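Local coordinates for protein probable Rab-related GTPase (Acanthamoeba polyphaga mimivirus, PDB 5XC3) that binds guanine nucleotides as a Rab-family small GTPase, here holding GDP and a magnesium ion, and may take part in protein transport, at residues V16-I21 / L83-V88; N58-A63 / K73-N78; Y113-A118 / D145-S150. All blocks are in the same frame, centred on the assembly; numbering follows the deposited sequence.

Interaction 1 (V16-I21 / L83-V88); sequences VGKSSI and LVVFDV. With MG (magnesium ion), chain C; GDP (guanosine-5'-diphosphate), chain B.
V85 holds CG1 trans to the backbone N (chi1 -177°), and this branch meets V16 CG2 at 3.6 Å. V16, with chi1 -58°, has CG2 wedged between its own backbone N and carbonyl carbon, directed at strand 81-87. The two valines seat the P-loop (Walker A motif) on that strand of the Ras-like fold. V16 CG1 lies over the backbone between F86 and D87. I21 CD1 approaches V85 CG1 tip to tip, and the aliphatic part of K18 passes V85 with its CG. No hydrogen bond joins the two segments; the fit is apolar and buried.

The polar side of the loop turns to GDP. The K18 chain bends at chi3 and chi4, which brings NZ back to GDP O1B at 2.8 Å. The amides of G17 and K18 also donate to O1B, so three bonds grip this oxygen. G17 N also makes a weak bond to the bridging O3A. The K18 ammonium has a second charged partner in E66. G17, at the N-cap of helix 18-27, has a positive phi of 113°, a backbone shape that glycine adopts easily, and lies close to GDP N7. S20 gives both its amide and its OG to GDP O1A. The positive helix end probably helps to balance the phosphate charge. Magnesium is six-coordinate: four waters, GDP O2B at 2.0 Å and S19 OG at 2.1 Å.

Interaction 2 (N58-A63 / K73-N78); sequences NIWDTA and KMYYTN
The aromatic contact is between W60 and Y75. The six-membered ring of W60 turns its edge to the face of Y75 in an offset edge-to-face pair. The planes stand at 89° and the centroids are 5.8 Å apart. W60 CE3 comes to 3.8 Å from Y75 CD2. With chi1 at -175°, Y75 extends its ring away from its own backbone N and across to the end of strand 54-60.

Van der Waals contacts continue along the Y75 ring. D61 O sits at its edge, in the ring plane, 3.7 Å from CE2. T62 CG2 touches the hydroxyl end, 3.6 Å from Y75 OH.

Polar groups of the two segments make no hydrogen bond with each other. Y75 OH lies near the backbone of W60 and T62, but its hydrogen bond is to L10 O on strand 6-11. T62 OG1 is hydrogen-bonded to E66 OE2. D61 CB leaves the backbone on the side away from helix 73-76; its OD2 bonds to S19 OG, a magnesium ligand, and OD1 takes a weak bond from T62 N.

D61, T62 and A63 begin the DTAGQ sequence of small GTPases. The site is the start of switch II, with D61 in the second shell of the magnesium.

Interaction 3 (Y113-A118 / D145-S150); sequences YILVVA and DYVFAS. With GDP (guanosine-5'-diphosphate), chain B.
D145 N donates to I114 O at 3.1 Å, nearly straight at 176°, the first of five backbone bonds in a parallel ladder. V116 N donates to D145 O at 2.8 Å, and V116 O accepts V147 N. A118 repeats the pattern: its N donates to V147 O, and its O accepts A149 N at 2.9 Å. The CA-H groups of Y146 and F148 also lean on V116 O and A118 O.

One side-chain bond adds to the ladder. The extended chi1 of Y113 (-177°) carries its ring out so that OH donates to D145 OD2 at 2.7 Å, on the anti side of the carboxylate and somewhat out of its plane. The ring and carboxylate planes are 63° apart. D145 OD1 meanwhile takes Y146 N from above the carboxylate plane.

Apolar groups pack on both faces of the pair. On the face of L115, V117 and V147, L115 CD2 meets V147 CG2 at 4.0 Å, the two side chains crossing at about a right angle. L115 CD1 lies against D145 CB. On the face of V116, A118 and F148, A118 CB meets F148 CD1 at 3.6 Å. At the strand end, V117 CG1 touches A149 CB.

Further out, helix 154-168 lies against the face of V147, and its K163 forms a salt bridge with D145 OD2. Helix 132-141 lies by Y146 and F148; Y146 OH is hydrogen-bonded to E132 OE2. Past the strand, S150 OG lies 3.2 Å from GDP O6. The arrangement is a parallel beta-alpha-beta unit at one edge of the Ras-like sheet, leading into the guanine pocket.

Overall arrangement
All three contacts rest on one mixed sheet. Interactions 1 and 3 use neighbouring strands: V84 bonds to L115 and V117, and the F86 ring packs on V116 and A118. Every touching residue of interaction 1 is buried. Interaction 3 includes an outermost strand, and D145, Y146 and F148 are partly exposed. Interaction 2 lies farther out but is still largely buried, with M74 exposed at its margin. Interaction 1 is apolar between its segments and polar toward the phosphates, interaction 2 is aromatic, and interaction 3 is a backbone ladder. Interactions 1 and 2 meet beside the magnesium, where helix 18-27 touches 58-63. GDP joins interactions 1 and 3. Interactions 2 and 3 do not touch.

Interaction 1 (V16-I21 / L83-V88)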
# COMPACT_ATOMS: atom_id res chain seq x y z
N VAL A 16 -2.67 -0.06 -10.55
CA VAL A 16 -3.16 1.00 -9.67
C VAL A 16 -2.06 1.94 -9.20
O VAL A 16 -2.37 3.02 -8.70
CB VAL A 16 -3.98 0.46 -8.48
CG1 VAL A 16 -5.17 -0.34 -8.98
CG2 VAL A 16 -3.11 -0.40 -7.58
N GLY A 17 -0.80 1.55 -9.32
CA GLY A 17 0.31 2.39 -8.93
C GLY A 17 1.13 1.90 -7.74
O GLY A 17 1.88 2.71 -7.16
N LYS A 18 1.01 0.62 -7.39
CA LYS A 18 1.75 0.09 -6.24
C LYS A 18 3.25 0.29 -6.41
O LYS A 18 3.92 0.85 -5.54
CB LYS A 18 1.45 -1.40 -6.07
CG LYS A 18 -0.00 -1.69 -5.72
CD LYS A 18 -0.29 -3.19 -5.56
CE LYS A 18 0.08 -4.00 -6.79
NZ LYS A 18 -0.79 -3.69 -7.98
N SER A 19 3.79 -0.17 -7.54
CA SER A 19 5.23 -0.05 -7.74
C SER A 19 5.66 1.41 -7.82
O SER A 19 6.74 1.78 -7.33
CB SER A 19 5.64 -0.80 -9.00
OG SER A 19 5.29 -2.17 -8.87
N SER A 20 4.84 2.27 -8.43
CA SER A 20 5.22 3.67 -8.57
C SER A 20 5.26 4.37 -7.22
O SER A 20 6.14 5.21 -6.97
CB SER A 20 4.27 4.36 -9.54
OG SER A 20 4.33 3.75 -10.82
N ILE A 21 4.32 4.04 -6.33
CA ILE A 21 4.36 4.59 -4.98
C ILE A 21 5.64 4.17 -4.26
O ILE A 21 6.30 4.99 -3.61
CB ILE A 21 3.09 4.16 -4.21
CG1 ILE A 21 1.88 4.98 -4.67
CG2 ILE A 21 3.29 4.32 -2.72
CD1 ILE A 21 0.56 4.37 -4.22
N LEU A 83 -0.34 -1.76 2.70
CA LEU A 83 -0.94 -0.71 1.90
C LEU A 83 -1.80 -1.38 0.83
O LEU A 83 -1.28 -2.19 0.05
CB LEU A 83 0.14 0.15 1.23
CG LEU A 83 1.12 0.90 2.13
CD1 LEU A 83 2.24 1.53 1.30
CD2 LEU A 83 0.38 1.97 2.92
N VAL A 84 -3.10 -1.09 0.82
CA VAL A 84 -4.03 -1.63 -0.16
C VAL A 84 -4.35 -0.49 -1.11
O VAL A 84 -5.07 0.45 -0.75
CB VAL A 84 -5.31 -2.17 0.51
CG1 VAL A 84 -6.20 -2.84 -0.54
CG2 VAL A 84 -4.97 -3.13 1.65
N VAL A 85 -3.84 -0.57 -2.32
CA VAL A 85 -3.88 0.56 -3.26
C VAL A 85 -4.99 0.33 -4.27
O VAL A 85 -5.18 -0.80 -4.75
CB VAL A 85 -2.52 0.70 -3.97
CG1 VAL A 85 -2.51 1.93 -4.90
CG2 VAL A 85 -1.38 0.80 -2.95
N PHE A 86 -5.71 1.39 -4.61
CA PHE A 86 -6.59 1.37 -5.77
C PHE A 86 -6.42 2.67 -6.55
O PHE A 86 -5.69 3.57 -6.13
CB PHE A 86 -8.07 1.07 -5.40
CG PHE A 86 -8.79 2.22 -4.75
CD1 PHE A 86 -8.68 2.45 -3.38
CD2 PHE A 86 -9.57 3.08 -5.52
CE1 PHE A 86 -9.33 3.53 -2.78
CE2 PHE A 86 -10.23 4.15 -4.92
CZ PHE A 86 -10.11 4.37 -3.55
N ASP A 87 -7.07 2.74 -7.70
CA ASP A 87 -6.95 3.86 -8.63
C ASP A 87 -8.31 4.55 -8.64
O ASP A 87 -9.32 3.91 -8.96
CB ASP A 87 -6.57 3.28 -10.00
CG ASP A 87 -6.66 4.27 -11.16
OD1 ASP A 87 -7.17 5.40 -11.02
OD2 ASP A 87 -6.22 3.86 -12.26
N VAL A 88 -8.34 5.84 -8.27
CA VAL A 88 -9.60 6.58 -8.15
C VAL A 88 -10.39 6.62 -9.44
O VAL A 88 -11.62 6.78 -9.41
CB VAL A 88 -9.41 8.00 -7.55
CG1 VAL A 88 -8.85 7.91 -6.13
CG2 VAL A 88 -8.53 8.86 -8.45
MG MG C . 3.81 -3.32 -9.84
PB GDP B . 1.10 -1.53 -10.26
O1B GDP B . 0.02 -1.34 -9.27
O2B GDP B . 2.48 -1.82 -9.69
O3B GDP B . 0.69 -2.54 -11.32
O3A GDP B . 1.17 -0.09 -11.01
PA GDP B . 2.43 0.68 -11.62
O1A GDP B . 3.21 1.35 -10.52
O2A GDP B . 3.25 -0.25 -12.48
O5' GDP B . 1.72 1.83 -12.47
C5' GDP B . 0.96 1.48 -13.64
C4' GDP B . 0.95 2.73 -14.52
O4' GDP B . 0.23 3.78 -13.86
C3' GDP B . 2.34 3.27 -14.78
O3' GDP B . 2.34 3.82 -16.11
C2' GDP B . 2.49 4.39 -13.78
O2' GDP B . 3.45 5.41 -14.13
C1' GDP B . 1.06 4.91 -13.73
N9 GDP B . 0.85 5.56 -12.43
C8 GDP B . 1.30 5.14 -11.21
N7 GDP B . 0.90 5.99 -10.24
C5 GDP B . 0.21 7.00 -10.85
C6 GDP B . -0.48 8.22 -10.40
O6 GDP B . -0.50 8.57 -9.20
N1 GDP B . -1.07 8.96 -11.35
C2 GDP B . -1.08 8.61 -12.65
N2 GDP B . -1.70 9.41 -13.55
N3 GDP B . -0.47 7.51 -13.13
C4 GDP B . 0.17 6.68 -12.27
O HOH W 1 2.35 -4.55 -10.75
O HOH W 2 5.22 -4.75 -10.11
O HOH W 3 4.36 -2.56 -11.68
O HOH W 4 3.38 -4.10 -8.01

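Interaction 2 (N58-A63 / K73-N78)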
# COMPACT_ATOMS: atom_id res chain seq x y z
N ASN A 58 10.90 -3.42 5.68
CA ASN A 58 11.16 -4.39 4.62
C ASN A 58 9.95 -4.35 3.71
O ASN A 58 8.88 -4.84 4.08
CB ASN A 58 11.36 -5.79 5.21
CG ASN A 58 12.53 -5.84 6.18
OD1 ASN A 58 13.56 -5.21 5.95
ND2 ASN A 58 12.35 -6.57 7.27
N ILE A 59 10.11 -3.76 2.52
CA ILE A 59 8.99 -3.42 1.66
C ILE A 59 8.84 -4.49 0.59
O ILE A 59 9.77 -4.73 -0.19
CB ILE A 59 9.17 -2.03 1.04
CG1 ILE A 59 9.23 -0.97 2.15
CG2 ILE A 59 8.06 -1.75 0.03
CD1 ILE A 59 9.72 0.38 1.71
N TRP A 60 7.68 -5.13 0.56
CA TRP A 60 7.34 -6.13 -0.45
C TRP A 60 6.40 -5.51 -1.48
O TRP A 60 5.42 -4.85 -1.12
CB TRP A 60 6.63 -7.31 0.21
CG TRP A 60 7.54 -8.15 1.06
CD1 TRP A 60 8.22 -7.76 2.19
CD2 TRP A 60 7.86 -9.53 0.87
NE1 TRP A 60 8.93 -8.82 2.70
CE2 TRP A 60 8.73 -9.92 1.90
CE3 TRP A 60 7.47 -10.49 -0.09
CZ2 TRP A 60 9.23 -11.21 2.01
CZ3 TRP A 60 7.97 -11.78 0.03
CH2 TRP A 60 8.85 -12.12 1.07
N ASP A 61 6.70 -5.76 -2.75
CA ASP A 61 5.89 -5.34 -3.88
C ASP A 61 5.70 -6.54 -4.79
O ASP A 61 6.53 -7.46 -4.81
CB ASP A 61 6.59 -4.18 -4.62
CG ASP A 61 5.74 -3.59 -5.74
OD1 ASP A 61 4.48 -3.65 -5.66
OD2 ASP A 61 6.34 -3.05 -6.69
N THR A 62 4.59 -6.57 -5.51
CA THR A 62 4.34 -7.70 -6.39
C THR A 62 5.19 -7.58 -7.66
O THR A 62 5.72 -6.52 -8.00
CB THR A 62 2.87 -7.78 -6.81
OG1 THR A 62 2.58 -6.76 -7.78
CG2 THR A 62 1.94 -7.62 -5.61
N ALA A 63 5.29 -8.71 -8.36
CA ALA A 63 5.93 -8.79 -9.66
C ALA A 63 4.90 -8.97 -10.77
O ALA A 63 5.19 -9.58 -11.81
CB ALA A 63 6.97 -9.90 -9.70
N LYS A 73 0.55 -17.41 0.14
CA LYS A 73 0.63 -17.35 1.59
C LYS A 73 1.91 -16.65 2.03
O LYS A 73 1.89 -15.80 2.92
CB LYS A 73 0.61 -18.77 2.17
CG LYS A 73 0.95 -18.86 3.65
CD LYS A 73 -0.10 -18.20 4.54
CE LYS A 73 0.32 -18.38 6.01
NZ LYS A 73 -0.71 -17.86 6.94
N MET A 74 3.04 -17.02 1.43
CA MET A 74 4.32 -16.50 1.90
C MET A 74 4.48 -15.01 1.60
O MET A 74 5.20 -14.32 2.33
CB MET A 74 5.51 -17.31 1.38
CG MET A 74 5.58 -18.72 1.94
SD MET A 74 5.53 -18.83 3.76
CE MET A 74 7.02 -17.94 4.22
N TYR A 75 3.83 -14.50 0.56
CA TYR A 75 3.86 -13.05 0.34
C TYR A 75 3.20 -12.33 1.51
O TYR A 75 3.74 -11.35 2.04
CB TYR A 75 3.18 -12.68 -0.98
CG TYR A 75 3.26 -11.21 -1.34
CD1 TYR A 75 2.26 -10.30 -0.93
CD2 TYR A 75 4.31 -10.71 -2.10
CE1 TYR A 75 2.34 -8.94 -1.27
CE2 TYR A 75 4.39 -9.36 -2.45
CZ TYR A 75 3.41 -8.49 -2.04
OH TYR A 75 3.52 -7.17 -2.41
N TYR A 76 2.05 -12.82 1.94
CA TYR A 76 1.31 -12.17 3.02
C TYR A 76 1.89 -12.43 4.41
O TYR A 76 1.73 -11.58 5.30
CB TYR A 76 -0.11 -12.72 3.04
CG TYR A 76 -1.03 -12.23 1.95
CD1 TYR A 76 -1.40 -10.89 1.87
CD2 TYR A 76 -1.60 -13.12 1.05
CE1 TYR A 76 -2.27 -10.46 0.89
CE2 TYR A 76 -2.48 -12.70 0.07
CZ TYR A 76 -2.80 -11.36 -0.00
OH TYR A 76 -3.69 -10.95 -0.97
N THR A 77 2.49 -13.59 4.64
CA THR A 77 2.72 -14.02 6.02
C THR A 77 3.72 -13.10 6.72
O THR A 77 4.62 -12.53 6.10
CB THR A 77 3.16 -15.49 6.08
OG1 THR A 77 2.98 -15.97 7.43
CG2 THR A 77 4.59 -15.66 5.67
N ASN A 78 3.52 -12.93 8.03
CA ASN A 78 4.38 -12.13 8.90
C ASN A 78 4.34 -10.63 8.59
O ASN A 78 5.23 -9.89 9.03
CB ASN A 78 5.83 -12.61 8.93
CG ASN A 78 5.98 -13.93 9.66
OD1 ASN A 78 5.09 -14.35 10.39
ND2 ASN A 78 7.11 -14.59 9.45

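Interaction 3 (Y113-A118 / D145-S150)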
# COMPACT_ATOMS: atom_id res chain seq x y z
N TYR A 113 -1.60 -2.62 11.01
CA TYR A 113 -2.17 -1.42 10.40
C TYR A 113 -2.39 -1.70 8.92
O TYR A 113 -1.45 -2.07 8.22
CB TYR A 113 -1.21 -0.25 10.60
CG TYR A 113 -1.69 1.09 10.06
CD1 TYR A 113 -2.93 1.61 10.44
CD2 TYR A 113 -0.88 1.85 9.22
CE1 TYR A 113 -3.35 2.85 9.96
CE2 TYR A 113 -1.30 3.09 8.74
CZ TYR A 113 -2.53 3.59 9.12
OH TYR A 113 -2.92 4.82 8.63
N ILE A 114 -3.63 -1.49 8.48
CA ILE A 114 -4.03 -1.59 7.07
C ILE A 114 -4.43 -0.20 6.60
O ILE A 114 -5.34 0.42 7.18
CB ILE A 114 -5.20 -2.57 6.89
CG1 ILE A 114 -4.76 -3.96 7.32
CG2 ILE A 114 -5.67 -2.60 5.44
CD1 ILE A 114 -5.92 -4.97 7.43
N LEU A 115 -3.77 0.30 5.55
CA LEU A 115 -4.03 1.63 5.00
C LEU A 115 -4.45 1.51 3.54
O LEU A 115 -3.66 1.06 2.69
CB LEU A 115 -2.78 2.51 5.14
CG LEU A 115 -2.89 3.95 4.63
CD1 LEU A 115 -3.97 4.71 5.39
CD2 LEU A 115 -1.56 4.67 4.76
N VAL A 116 -5.68 1.91 3.23
CA VAL A 116 -6.15 1.97 1.85
C VAL A 116 -5.63 3.25 1.22
O VAL A 116 -5.77 4.33 1.79
CB VAL A 116 -7.68 1.91 1.79
CG1 VAL A 116 -8.16 2.09 0.36
CG2 VAL A 116 -8.18 0.60 2.38
N VAL A 117 -5.02 3.13 0.06
CA VAL A 117 -4.46 4.27 -0.65
C VAL A 117 -5.31 4.53 -1.89
O VAL A 117 -5.34 3.70 -2.81
CB VAL A 117 -3.00 4.05 -1.03
CG1 VAL A 117 -2.48 5.27 -1.78
CG2 VAL A 117 -2.16 3.79 0.21
N ALA A 118 -5.99 5.67 -1.93
CA ALA A 118 -6.75 6.08 -3.11
C ALA A 118 -5.78 6.86 -4.00
O ALA A 118 -5.51 8.04 -3.77
CB ALA A 118 -7.95 6.92 -2.68
N ASP A 145 -7.84 2.22 7.62
CA ASP A 145 -7.64 3.64 7.42
C ASP A 145 -7.54 3.91 5.92
O ASP A 145 -7.46 2.98 5.11
CB ASP A 145 -6.35 4.08 8.12
CG ASP A 145 -6.31 5.57 8.44
OD1 ASP A 145 -7.28 6.29 8.10
OD2 ASP A 145 -5.29 6.03 9.00
N TYR A 146 -7.57 5.19 5.54
CA TYR A 146 -7.42 5.55 4.13
C TYR A 146 -6.65 6.86 3.99
O TYR A 146 -6.57 7.66 4.93
CB TYR A 146 -8.77 5.64 3.40
CG TYR A 146 -9.56 6.88 3.75
CD1 TYR A 146 -10.30 6.95 4.92
CD2 TYR A 146 -9.56 7.99 2.91
CE1 TYR A 146 -11.02 8.09 5.24
CE2 TYR A 146 -10.27 9.14 3.23
CZ TYR A 146 -11.00 9.18 4.39
OH TYR A 146 -11.71 10.31 4.71
N VAL A 147 -6.07 7.06 2.80
CA VAL A 147 -5.45 8.32 2.40
C VAL A 147 -5.62 8.47 0.90
O VAL A 147 -5.78 7.48 0.18
CB VAL A 147 -3.93 8.39 2.68
CG1 VAL A 147 -3.68 8.54 4.14
CG2 VAL A 147 -3.23 7.16 2.12
N PHE A 148 -5.52 9.70 0.43
CA PHE A 148 -5.45 10.00 -1.00
C PHE A 148 -4.00 10.26 -1.37
O PHE A 148 -3.25 10.88 -0.60
CB PHE A 148 -6.28 11.24 -1.32
CG PHE A 148 -7.75 11.01 -1.22
CD1 PHE A 148 -8.46 10.50 -2.29
CD2 PHE A 148 -8.44 11.30 -0.05
CE1 PHE A 148 -9.82 10.28 -2.20
CE2 PHE A 148 -9.80 11.08 0.04
CZ PHE A 148 -10.49 10.57 -1.04
N ALA A 149 -3.60 9.82 -2.57
CA ALA A 149 -2.22 10.00 -2.98
C ALA A 149 -2.10 10.07 -4.50
O ALA A 149 -3.02 9.73 -5.24
CB ALA A 149 -1.31 8.89 -2.44
N SER A 150 -0.93 10.53 -4.95
CA SER A 150 -0.48 10.36 -6.32
C SER A 150 1.00 10.03 -6.27
O SER A 150 1.75 10.69 -5.54
CB SER A 150 -0.69 11.64 -7.15
OG SER A 150 0.03 11.56 -8.36
PB GDP B . 1.10 -1.53 -10.26
O1B GDP B . 0.02 -1.34 -9.27
O2B GDP B . 2.48 -1.82 -9.69
O3B GDP B . 0.69 -2.54 -11.32
O3A GDP B . 1.17 -0.09 -11.01
PA GDP B . 2.43 0.68 -11.62
O1A GDP B . 3.21 1.35 -10.52
O2A GDP B . 3.25 -0.25 -12.48
O5' GDP B . 1.72 1.83 -12.47
C5' GDP B . 0.96 1.48 -13.64
C4' GDP B . 0.95 2.73 -14.52
O4' GDP B . 0.23 3.78 -13.86
C3' GDP B . 2.34 3.27 -14.78
O3' GDP B . 2.34 3.82 -16.11
C2' GDP B . 2.49 4.39 -13.78
O2' GDP B . 3.45 5.41 -14.13
C1' GDP B . 1.06 4.91 -13.73
N9 GDP B . 0.85 5.56 -12.43
C8 GDP B . 1.30 5.14 -11.21
N7 GDP B . 0.90 5.99 -10.24
C5 GDP B . 0.21 7.00 -10.85
C6 GDP B . -0.48 8.22 -10.40
O6 GDP B . -0.50 8.57 -9.20
N1 GDP B . -1.07 8.96 -11.35
C2 GDP B . -1.08 8.61 -12.65
N2 GDP B . -1.70 9.41 -13.55
N3 GDP B . -0.47 7.51 -13.13
C4 GDP B . 0.17 6.68 -12.27